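Phi class glutathione transferase GSTF1 (Populus tremula x Populus tremuloides, PDB 4RI6) probably conjugates glutathione to electrophilic compounds, displacing a halide from substrates such as alkyl or aryl halides, a detoxification reaction of the cytoplasm. Local coordinates at residues P4-S13 with V28-L37. Numbering follows the deposited sequence.
Unlike the reference sequence in segment 28-37: Ile-33 (reference Val). With GSH (glutathione), chain C.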
# COMPACT_ATOMS: atom_id res chain seq x y z
N PRO A 4 2.03 -10.72 -25.80
CA PRO A 4 1.90 -11.01 -24.37
C PRO A 4 2.74 -10.06 -23.51
O PRO A 4 3.83 -9.66 -23.92
CB PRO A 4 2.41 -12.44 -24.24
CG PRO A 4 2.27 -13.02 -25.61
CD PRO A 4 2.54 -11.88 -26.54
N VAL A 5 2.24 -9.71 -22.34
CA VAL A 5 3.03 -8.94 -21.42
C VAL A 5 4.07 -9.86 -20.82
O VAL A 5 3.94 -11.07 -20.89
CB VAL A 5 2.19 -8.31 -20.30
CG1 VAL A 5 1.04 -7.51 -20.91
CG2 VAL A 5 1.69 -9.36 -19.31
N THR A 6 5.12 -9.27 -20.26
CA THR A 6 6.23 -10.00 -19.66
C THR A 6 6.22 -9.80 -18.15
O THR A 6 6.20 -8.67 -17.68
CB THR A 6 7.55 -9.50 -20.24
OG1 THR A 6 7.56 -9.68 -21.67
CG2 THR A 6 8.73 -10.24 -19.63
N ILE A 7 6.26 -10.90 -17.40
CA ILE A 7 6.31 -10.86 -15.94
C ILE A 7 7.59 -11.55 -15.48
O ILE A 7 7.93 -12.61 -15.99
CB ILE A 7 5.10 -11.57 -15.31
CG1 ILE A 7 3.79 -11.05 -15.91
CG2 ILE A 7 5.13 -11.45 -13.79
CD1 ILE A 7 3.52 -9.62 -15.64
N TYR A 8 8.27 -10.95 -14.50
CA TYR A 8 9.50 -11.50 -13.94
C TYR A 8 9.27 -12.05 -12.54
O TYR A 8 8.77 -11.33 -11.66
CB TYR A 8 10.59 -10.43 -13.85
CG TYR A 8 11.12 -9.94 -15.16
CD1 TYR A 8 10.40 -9.05 -15.94
CD2 TYR A 8 12.34 -10.38 -15.63
CE1 TYR A 8 10.90 -8.60 -17.15
CE2 TYR A 8 12.85 -9.94 -16.83
CZ TYR A 8 12.12 -9.06 -17.59
OH TYR A 8 12.63 -8.62 -18.80
N GLY A 9 9.67 -13.30 -12.33
CA GLY A 9 9.68 -13.88 -11.00
C GLY A 9 9.06 -15.26 -10.92
O GLY A 9 8.39 -15.69 -11.85
N PRO A 10 9.26 -15.96 -9.79
CA PRO A 10 8.73 -17.32 -9.61
C PRO A 10 7.31 -17.35 -9.07
O PRO A 10 6.96 -16.53 -8.24
CB PRO A 10 9.68 -17.92 -8.59
CG PRO A 10 10.05 -16.75 -7.72
CD PRO A 10 10.05 -15.53 -8.63
N PRO A 11 6.50 -18.31 -9.51
CA PRO A 11 5.15 -18.34 -8.95
C PRO A 11 5.07 -18.65 -7.44
O PRO A 11 4.06 -18.33 -6.83
CB PRO A 11 4.45 -19.41 -9.78
CG PRO A 11 5.45 -20.04 -10.61
CD PRO A 11 6.66 -19.22 -10.65
N LEU A 12 6.11 -19.18 -6.82
CA LEU A 12 6.08 -19.37 -5.35
C LEU A 12 6.05 -18.03 -4.62
O LEU A 12 5.66 -17.97 -3.45
CB LEU A 12 7.28 -20.21 -4.86
CG LEU A 12 8.69 -19.67 -5.13
CD1 LEU A 12 9.15 -18.66 -4.09
CD2 LEU A 12 9.69 -20.81 -5.21
N SER A 13 6.43 -16.95 -5.29
CA SER A 13 6.40 -15.64 -4.64
C SER A 13 4.97 -15.12 -4.49
O SER A 13 4.18 -15.16 -5.43
CB SER A 13 7.23 -14.62 -5.44
OG SER A 13 6.72 -13.30 -5.27
N VAL A 28 -5.51 -11.80 -19.70
CA VAL A 28 -4.37 -11.21 -20.38
C VAL A 28 -3.28 -12.24 -20.58
O VAL A 28 -2.75 -12.77 -19.61
CB VAL A 28 -3.80 -10.03 -19.59
CG1 VAL A 28 -2.58 -9.45 -20.30
CG2 VAL A 28 -4.87 -8.98 -19.43
N PRO A 29 -2.94 -12.54 -21.84
CA PRO A 29 -1.85 -13.49 -22.03
C PRO A 29 -0.54 -12.91 -21.55
O PRO A 29 -0.35 -11.70 -21.62
CB PRO A 29 -1.83 -13.72 -23.54
CG PRO A 29 -3.19 -13.26 -24.03
CD PRO A 29 -3.54 -12.12 -23.12
N PHE A 30 0.35 -13.76 -21.05
CA PHE A 30 1.60 -13.29 -20.49
C PHE A 30 2.69 -14.32 -20.72
O PHE A 30 2.42 -15.49 -21.00
CB PHE A 30 1.45 -12.98 -18.99
CG PHE A 30 1.09 -14.18 -18.16
CD1 PHE A 30 2.08 -15.01 -17.66
CD2 PHE A 30 -0.23 -14.47 -17.88
CE1 PHE A 30 1.76 -16.13 -16.91
CE2 PHE A 30 -0.56 -15.57 -17.13
CZ PHE A 30 0.43 -16.40 -16.64
N HIS A 31 3.92 -13.85 -20.62
CA HIS A 31 5.11 -14.68 -20.63
C HIS A 31 5.83 -14.47 -19.31
O HIS A 31 6.10 -13.34 -18.93
CB HIS A 31 6.01 -14.33 -21.82
CG HIS A 31 7.34 -15.03 -21.81
ND1 HIS A 31 7.45 -16.40 -21.88
CD2 HIS A 31 8.60 -14.55 -21.76
CE1 HIS A 31 8.73 -16.73 -21.86
NE2 HIS A 31 9.45 -15.63 -21.79
N LEU A 32 6.11 -15.56 -18.61
CA LEU A 32 6.71 -15.50 -17.29
C LEU A 32 8.18 -15.87 -17.33
O LEU A 32 8.54 -17.00 -17.74
CB LEU A 32 5.96 -16.44 -16.33
CG LEU A 32 6.35 -16.40 -14.85
CD1 LEU A 32 6.05 -15.05 -14.18
CD2 LEU A 32 5.66 -17.54 -14.11
N ILE A 33 9.01 -14.91 -16.92
CA ILE A 33 10.45 -15.08 -16.90
C ILE A 33 10.93 -15.46 -15.51
O ILE A 33 10.74 -14.70 -14.55
CB ILE A 33 11.18 -13.78 -17.37
CG1 ILE A 33 10.97 -13.58 -18.87
CG2 ILE A 33 12.68 -13.85 -17.09
CD1 ILE A 33 11.46 -12.24 -19.37
N PRO A 34 11.57 -16.63 -15.38
CA PRO A 34 11.95 -17.12 -14.05
C PRO A 34 13.06 -16.29 -13.40
O PRO A 34 13.99 -15.84 -14.08
CB PRO A 34 12.43 -18.55 -14.33
CG PRO A 34 12.98 -18.47 -15.70
CD PRO A 34 12.08 -17.52 -16.45
N ILE A 35 12.91 -16.09 -12.10
CA ILE A 35 13.95 -15.51 -11.24
C ILE A 35 14.09 -16.37 -9.98
O ILE A 35 13.14 -16.45 -9.19
CB ILE A 35 13.60 -14.05 -10.82
CG1 ILE A 35 13.32 -13.15 -12.03
CG2 ILE A 35 14.69 -13.49 -9.94
CD1 ILE A 35 14.55 -12.75 -12.83
N ASP A 36 15.25 -17.00 -9.75
CA ASP A 36 15.43 -17.90 -8.60
C ASP A 36 15.90 -17.11 -7.37
O ASP A 36 17.03 -16.68 -7.29
CB ASP A 36 16.43 -19.03 -8.94
CG ASP A 36 16.50 -20.11 -7.85
OD1 ASP A 36 16.35 -19.80 -6.65
OD2 ASP A 36 16.74 -21.29 -8.21
N LEU A 37 14.99 -16.94 -6.40
CA LEU A 37 15.26 -16.13 -5.22
C LEU A 37 16.25 -16.80 -4.28
O LEU A 37 17.00 -16.13 -3.59
CB LEU A 37 13.95 -15.83 -4.47
CG LEU A 37 12.86 -15.14 -5.29
CD1 LEU A 37 11.56 -14.94 -4.49
CD2 LEU A 37 13.37 -13.81 -5.84
N1 GSH C . 6.04 -4.72 -2.25
CA1 GSH C . 6.56 -5.57 -3.31
C1 GSH C . 5.52 -6.00 -4.33
O11 GSH C . 4.39 -6.14 -3.91
O12 GSH C . 5.81 -6.17 -5.54
CB1 GSH C . 7.04 -6.78 -2.54
CG1 GSH C . 8.10 -7.47 -3.34
CD1 GSH C . 8.74 -8.54 -2.51
OE1 GSH C . 9.02 -8.40 -1.33
N2 GSH C . 8.99 -9.63 -3.20
CA2 GSH C . 9.63 -10.82 -2.72
C2 GSH C . 11.05 -10.77 -3.19
O2 GSH C . 11.28 -10.28 -4.27
CB2 GSH C . 8.82 -11.98 -3.30
SG2 GSH C . 7.42 -12.45 -2.25
N3 GSH C . 11.98 -11.30 -2.38
CA3 GSH C . 13.37 -11.40 -2.74
C3 GSH C . 14.20 -10.26 -2.20
O31 GSH C . 13.62 -9.33 -1.59
O32 GSH C . 15.43 -10.29 -2.38
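Val-5 to Tyr-8 pair in parallel with Phe-30 to Ile-33, the two strands of a beta-alpha-beta unit in the thioredoxin-like domain of this glutathione transferase; helix 14-25 makes the crossover. Four near-straight backbone hydrogen bonds zip them together, from His-31 N to Val-5 O (2.8 Å) through to Gly-9 N with Ile-33 O (2.8 Å); the bond from Val-5 N to Pro-29 O is weak.

Apolar residues suit the sheet face that helices 14-25 and 203-214 cover: beta-branched Val-5 and Ile-7 pack on Phe-30 and Leu-32. Val-5 CG2 meets Phe-30 CB at 3.6 Å, and Ile-7 CG2 meets Leu-32 CD1 at 3.7 Å. Leu-32, its CG swung opposite the backbone N (chi1 -173°), also brings CD1 to 3.4 Å from Gly-9 O.

On the other face Ile-33 lies alongside Tyr-8, its CD1 over the ring in a CH-pi contact, 4.1 Å from the centroid, and pressed tightly on Thr-6 CG2. Tyr-8 OH bonds weakly with Lys-60 NZ. Replacing Tyr-8 with an alanine is likely to open a gap beside Ile-33 CD1 and cost Lys-60 this bond.

Glycine suits position 9 because a CB would jam against Tyr-8 O and crowd Pro-10 CD, which packs on Ile-35 O. A type I turn, Pro-10 to Ser-13, follows, with Ser-13 N bonded to Pro-10 O. Ser-13 OG caps helix 14-25 through Val-16 N and lies 3.2 Å from glutathione SG2, while Leu-37 CD2 approaches glutathione CA3 at 3.9 Å.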